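Protein (superoxide dismutase) (Aquifex pyrophilus, PDB 1COJ) catalyses the dismutation of superoxide into hydrogen peroxide and oxygen, using one iron ion bound in each subunit of a homotetramer. Local coordinates at residues N40-Q43 and E44-D48; K102-E105 and E106-G110. All blocks are in the same frame, centred on the assembly; numbering follows the deposited sequence.

Contact 1: N40-Q43 and E44-D48; sequences NEIQ and EKLAD
E41 and K45, one helical turn apart, run side by side and point the same way, and their ends close in a salt bridge of 2.7 Å between E41 OE1 and K45 NZ. K45 NZ meets E41 OE1 at its anti lone pair, on the side away from OE2. E41 reaches it with CG anti to its backbone N (chi1 177°) and the chain extended beyond; K45 is stretched out fully, its CE 3.5 Å from E41 OE1. Both charges have a second partner: K38 pairs with E41 OE2, and E63 of the second subunit pairs with K45 NZ, so K45 NZ serves two carboxylates, one from each subunit.

On another side of the helix I42 lies alongside L46, CG2 of the former 3.9 Å from CD2 of the latter. Beneath the side chains the backbone keeps its i to i+4 bonds, L46 N giving 2.8 Å to I42 O, and A47 N reaching Q43 O at 3.0 Å.

This is the far end of helix 21-47 in the alpha-hairpin domain. I42 and L46 pack on helix 63-86, the other arm of the hairpin, while Y61 of the second subunit packs against E41, I42 and K45.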
ATOM      1  N   ASN A  40      10.116 -15.148 -13.356  1.00 11.81           N
ATOM      2  CA  ASN A  40      11.167 -15.465 -14.316  1.00 11.34           C
ATOM      3  C   ASN A  40      11.447 -14.314 -15.276  1.00 10.31           C
ATOM      4  O   ASN A  40      12.606 -14.020 -15.573  1.00 12.25           O
ATOM      5  CB  ASN A  40      10.829 -16.749 -15.077  1.00 10.11           C
ATOM      6  CG  ASN A  40      11.012 -17.999 -14.225  1.00 13.29           C
ATOM      7  OD1 ASN A  40      11.551 -17.945 -13.121  1.00 13.25           O
ATOM      8  ND2 ASN A  40      10.546 -19.127 -14.728  1.00 13.21           N
ATOM      9  N   GLU A  41      10.391 -13.642 -15.725  1.00  9.58           N
ATOM     10  CA  GLU A  41      10.525 -12.505 -16.632  1.00 10.84           C
ATOM     11  C   GLU A  41      11.295 -11.392 -15.930  1.00 11.69           C
ATOM     12  O   GLU A  41      12.198 -10.778 -16.506  1.00  9.86           O
ATOM     13  CB  GLU A  41       9.149 -11.978 -17.046  1.00 11.68           C
ATOM     14  CG  GLU A  41       9.218 -10.735 -17.928  1.00 12.99           C
ATOM     15  CD  GLU A  41       7.850 -10.150 -18.260  1.00 15.88           C
ATOM     16  OE1 GLU A  41       7.780  -8.960 -18.625  1.00 15.68           O
ATOM     17  OE2 GLU A  41       6.844 -10.878 -18.167  1.00 16.39           O
ATOM     18  N   ILE A  42      10.919 -11.132 -14.683  1.00 10.73           N
ATOM     19  CA  ILE A  42      11.562 -10.104 -13.877  1.00 11.41           C
ATOM     20  C   ILE A  42      13.051 -10.416 -13.706  1.00 11.70           C
ATOM     21  O   ILE A  42      13.888  -9.524 -13.843  1.00 10.91           O
ATOM     22  CB  ILE A  42      10.845  -9.965 -12.513  1.00 10.50           C
ATOM     23  CG1 ILE A  42       9.460  -9.337 -12.727  1.00  9.44           C
ATOM     24  CG2 ILE A  42      11.681  -9.147 -11.532  1.00  9.82           C
ATOM     25  CD1 ILE A  42       8.565  -9.355 -11.504  1.00 13.34           C
ATOM     26  N   GLN A  43      13.380 -11.691 -13.496  1.00 12.03           N
ATOM     27  CA  GLN A  43      14.777 -12.100 -13.331  1.00 14.74           C
ATOM     28  C   GLN A  43      15.594 -11.810 -14.585  1.00 15.84           C
ATOM     29  O   GLN A  43      16.729 -11.334 -14.496  1.00 16.17           O
ATOM     30  CB  GLN A  43      14.898 -13.583 -12.954  1.00 13.62           C
ATOM     31  CG  GLN A  43      14.379 -13.922 -11.560  1.00 13.33           C
ATOM     32  CD  GLN A  43      14.870 -12.963 -10.488  1.00 16.36           C
ATOM     33  OE1 GLN A  43      14.078 -12.303  -9.819  1.00 20.56           O
ATOM     34  NE2 GLN A  43      16.175 -12.851 -10.345  1.00 14.29           N
ATOM     35  N   GLU A  44      15.008 -12.076 -15.747  1.00 16.49           N
ATOM     36  CA  GLU A  44      15.683 -11.831 -17.016  1.00 17.81           C
ATOM     37  C   GLU A  44      15.947 -10.341 -17.215  1.00 16.02           C
ATOM     38  O   GLU A  44      17.051  -9.944 -17.593  1.00 16.01           O
ATOM     39  CB  GLU A  44      14.843 -12.349 -18.180  1.00 22.42           C
ATOM     40  CG  GLU A  44      14.616 -13.845 -18.184  1.00 33.96           C
ATOM     41  CD  GLU A  44      13.758 -14.277 -19.356  1.00 42.65           C
ATOM     42  OE1 GLU A  44      12.726 -13.613 -19.606  1.00 46.16           O
ATOM     43  OE2 GLU A  44      14.112 -15.265 -20.033  1.00 47.49           O
ATOM     44  N   LYS A  45      14.932  -9.523 -16.952  1.00 12.32           N
ATOM     45  CA  LYS A  45      15.052  -8.080 -17.114  1.00 12.20           C
ATOM     46  C   LYS A  45      15.987  -7.453 -16.096  1.00 11.79           C
ATOM     47  O   LYS A  45      16.704  -6.506 -16.405  1.00 13.36           O
ATOM     48  CB  LYS A  45      13.672  -7.431 -17.088  1.00 10.38           C
ATOM     49  CG  LYS A  45      12.880  -7.779 -18.330  1.00 11.45           C
ATOM     50  CD  LYS A  45      11.479  -7.214 -18.328  1.00 11.52           C
ATOM     51  CE  LYS A  45      10.809  -7.506 -19.666  1.00 13.10           C
ATOM     52  NZ  LYS A  45       9.405  -7.042 -19.735  1.00 12.87           N
ATOM     53  N   LEU A  46      16.012  -8.022 -14.898  1.00 12.36           N
ATOM     54  CA  LEU A  46      16.874  -7.545 -13.830  1.00 14.27           C
ATOM     55  C   LEU A  46      18.340  -7.858 -14.186  1.00 15.79           C
ATOM     56  O   LEU A  46      19.248  -7.127 -13.803  1.00 16.52           O
ATOM     57  CB  LEU A  46      16.466  -8.229 -12.527  1.00 15.05           C
ATOM     58  CG  LEU A  46      16.282  -7.424 -11.239  1.00 17.68           C
ATOM     59  CD1 LEU A  46      15.918  -5.976 -11.499  1.00 11.27           C
ATOM     60  CD2 LEU A  46      15.214  -8.112 -10.401  1.00 15.08           C
ATOM     61  N   ALA A  47      18.561  -8.941 -14.928  1.00 15.93           N
ATOM     62  CA  ALA A  47      19.910  -9.339 -15.340  1.00 19.25           C
ATOM     63  C   ALA A  47      20.481  -8.425 -16.432  1.00 20.40           C
ATOM     64  O   ALA A  47      21.693  -8.383 -16.655  1.00 21.83           O
ATOM     65  CB  ALA A  47      19.904 -10.787 -15.821  1.00 19.63           C
ATOM     66  N   ASP A  48      19.605  -7.727 -17.144  1.00 20.40           N
ATOM     67  CA  ASP A  48      20.043  -6.824 -18.198  1.00 21.88           C
ATOM     68  C   ASP A  48      20.381  -5.460 -17.581  1.00 24.00           C
ATOM     69  O   ASP A  48      19.502  -4.622 -17.360  1.00 21.81           O
ATOM     70  CB  ASP A  48      18.951  -6.691 -19.265  1.00 23.78           C
ATOM     71  CG  ASP A  48      19.388  -5.865 -20.469  1.00 26.84           C
ATOM     72  OD1 ASP A  48      18.557  -5.676 -21.378  1.00 28.52           O
ATOM     73  OD2 ASP A  48      20.548  -5.401 -20.514  1.00 30.49           O
TER

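Contact 2: K102-E105 and E106-G110; sequences KKIE and EDIGG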
ATOM      1  N   LYS A 102       2.789 -27.609  22.858  1.00 15.61           N
ATOM      2  CA  LYS A 102       3.322 -26.939  24.036  1.00 19.71           C
ATOM      3  C   LYS A 102       3.716 -25.493  23.754  1.00 17.99           C
ATOM      4  O   LYS A 102       3.446 -24.600  24.562  1.00 17.77           O
ATOM      5  CB  LYS A 102       4.514 -27.717  24.601  1.00 23.84           C
ATOM      6  CG  LYS A 102       4.971 -27.257  25.983  1.00 33.24           C
ATOM      7  CD  LYS A 102       3.842 -27.331  27.016  1.00 41.38           C
ATOM      8  CE  LYS A 102       3.328 -28.759  27.204  1.00 47.49           C
ATOM      9  NZ  LYS A 102       2.189 -28.836  28.171  1.00 51.25           N
ATOM     10  N   LYS A 103       4.354 -25.268  22.609  1.00 17.22           N
ATOM     11  CA  LYS A 103       4.780 -23.927  22.217  1.00 15.29           C
ATOM     12  C   LYS A 103       3.556 -23.035  22.001  1.00 15.55           C
ATOM     13  O   LYS A 103       3.524 -21.884  22.442  1.00 13.67           O
ATOM     14  CB  LYS A 103       5.610 -23.993  20.935  1.00 15.73           C
ATOM     15  CG  LYS A 103       6.340 -22.701  20.588  1.00 15.80           C
ATOM     16  CD  LYS A 103       7.811 -22.798  20.955  1.00 19.04           C
ATOM     17  CE  LYS A 103       8.579 -21.526  20.612  1.00 19.48           C
ATOM     18  NZ  LYS A 103       8.305 -20.420  21.561  1.00 20.20           N
ATOM     19  N   ILE A 104       2.547 -23.579  21.323  1.00 15.14           N
ATOM     20  CA  ILE A 104       1.305 -22.851  21.058  1.00 15.77           C
ATOM     21  C   ILE A 104       0.650 -22.493  22.386  1.00 16.95           C
ATOM     22  O   ILE A 104       0.104 -21.398  22.557  1.00 16.72           O
ATOM     23  CB  ILE A 104       0.315 -23.710  20.224  1.00 15.59           C
ATOM     24  CG1 ILE A 104       0.794 -23.809  18.775  1.00 15.72           C
ATOM     25  CG2 ILE A 104      -1.096 -23.138  20.297  1.00 14.22           C
ATOM     26  CD1 ILE A 104      -0.071 -24.685  17.899  1.00 17.98           C
ATOM     27  N   GLU A 105       0.725 -23.421  23.330  1.00 17.55           N
ATOM     28  CA  GLU A 105       0.138 -23.227  24.636  1.00 19.46           C
ATOM     29  C   GLU A 105       0.779 -22.057  25.371  1.00 18.67           C
ATOM     30  O   GLU A 105       0.083 -21.179  25.870  1.00 19.02           O
ATOM     31  CB  GLU A 105       0.273 -24.505  25.449  1.00 22.42           C
ATOM     32  CG  GLU A 105      -0.658 -24.577  26.637  1.00 31.51           C
ATOM     33  CD  GLU A 105      -0.528 -25.882  27.395  1.00 36.05           C
ATOM     34  OE1 GLU A 105      -0.757 -25.866  28.622  1.00 39.34           O
ATOM     35  OE2 GLU A 105      -0.201 -26.920  26.772  1.00 38.11           O
ATOM     36  N   GLU A 106       2.104 -22.014  25.394  1.00 20.67           N
ATOM     37  CA  GLU A 106       2.787 -20.934  26.090  1.00 25.46           C
ATOM     38  C   GLU A 106       2.814 -19.596  25.353  1.00 23.54           C
ATOM     39  O   GLU A 106       2.785 -18.544  25.989  1.00 24.48           O
ATOM     40  CB  GLU A 106       4.193 -21.361  26.525  1.00 31.97           C
ATOM     41  CG  GLU A 106       5.091 -21.888  25.424  1.00 43.23           C
ATOM     42  CD  GLU A 106       6.400 -22.435  25.967  1.00 49.00           C
ATOM     43  OE1 GLU A 106       6.609 -23.665  25.886  1.00 52.16           O
ATOM     44  OE2 GLU A 106       7.216 -21.635  26.481  1.00 52.98           O
ATOM     45  N   ASP A 107       2.834 -19.625  24.024  1.00 20.79           N
ATOM     46  CA  ASP A 107       2.861 -18.394  23.237  1.00 18.83           C
ATOM     47  C   ASP A 107       1.495 -17.822  22.922  1.00 18.47           C
ATOM     48  O   ASP A 107       1.301 -16.615  22.990  1.00 18.70           O
ATOM     49  CB  ASP A 107       3.609 -18.603  21.920  1.00 16.13           C
ATOM     50  CG  ASP A 107       5.097 -18.796  22.113  1.00 17.79           C
ATOM     51  OD1 ASP A 107       5.749 -19.241  21.153  1.00 15.34           O
ATOM     52  OD2 ASP A 107       5.620 -18.506  23.212  1.00 20.18           O
ATOM     53  N   ILE A 108       0.556 -18.688  22.554  1.00 18.87           N
ATOM     54  CA  ILE A 108      -0.787 -18.259  22.184  1.00 19.65           C
ATOM     55  C   ILE A 108      -1.837 -18.460  23.281  1.00 20.58           C
ATOM     56  O   ILE A 108      -2.790 -17.688  23.375  1.00 22.31           O
ATOM     57  CB  ILE A 108      -1.271 -18.988  20.896  1.00 20.83           C
ATOM     58  CG1 ILE A 108      -0.186 -18.956  19.806  1.00 21.62           C
ATOM     59  CG2 ILE A 108      -2.556 -18.346  20.374  1.00 21.10           C
ATOM     60  CD1 ILE A 108       0.083 -17.589  19.221  1.00 22.09           C
ATOM     61  N   GLY A 109      -1.697 -19.520  24.069  1.00 20.58           N
ATOM     62  CA  GLY A 109      -2.660 -19.780  25.126  1.00 20.89           C
ATOM     63  C   GLY A 109      -3.312 -21.147  25.021  1.00 22.21           C
ATOM     64  O   GLY A 109      -3.963 -21.609  25.957  1.00 24.63           O
ATOM     65  N   GLY A 110      -3.158 -21.798  23.874  1.00 22.04           N
ATOM     66  CA  GLY A 110      -3.739 -23.112  23.699  1.00 20.36           C
ATOM     67  C   GLY A 110      -4.206 -23.328  22.280  1.00 20.46           C
ATOM     68  O   GLY A 110      -4.318 -22.367  21.516  1.00 19.96           O
TER
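K103 and D107 meet at a slant across one turn of helix, joined by a salt bridge of 2.8 Å from K103 NZ to D107 OD1. The ammonium group arrives on the syn side of that oxygen, 17° out of the carboxylate plane. K103 has to fold to get there: CG leaves anti to the backbone N (chi1 -168°), and bends at chi2 and chi4 curl the chain round D107 OD1, with CG and CE 3.6 and 3.7 Å from it. K102 and E106 cross at about a right angle without their charged ends pairing; K102 NZ turns instead to E105 OE2 in a weak salt bridge. With chi1 at 55°, E106 CG sits between its own N and carbonyl carbon, which brings it 3.3 Å from K102 O.

The backbone here is the C-terminal end of helix 98-107, within the family's C-terminal domain. D107 N still bonds K103 O at 2.8 Å, but I104 O then takes two donors: the usual i+4 bond from I108 N at 2.7 Å, and an i+5 bond from G109 N at 3.0 Å, in the carbonyl plane. This is a glycine-terminated helix C-cap: G109 has positive phi, and both G109 and G110 adopt backbone angles at which a CB would press on the preceding carbonyl oxygen. G110 in turn is the N-cap of helix 111-124.

I104 CG2 lies over the face of the G110 carbonyl, 3.5 Å from G110 O, and I104 and I108 both touch C114 of helix 111-124. On the salt-bridge side, K103 NZ also bonds G138 O and D107 OD1 accepts from L140 N, tying the helix end to strand 139-145; the K103 chain rests on F197 and M201 of helix 190-207.

In the fold
Contacts 1 and 2 both lie near the C-terminal end of a helix and both set an acid and a lysine four residues apart, yet in reversed order: acid first in 40-48, lysine first in 102-110. They belong to different domains, on opposite sides of the chain's centre, their own centres about 43 Å apart. Contact 1 is a surface contact at a subunit boundary, its ion pair extended by a neighbouring chain. Contact 2 is partly buried and touched by no other chain of the assembly; its ion pair is tied instead to backbone atoms beside and within a strand of its own subunit. Neither lies at the iron site.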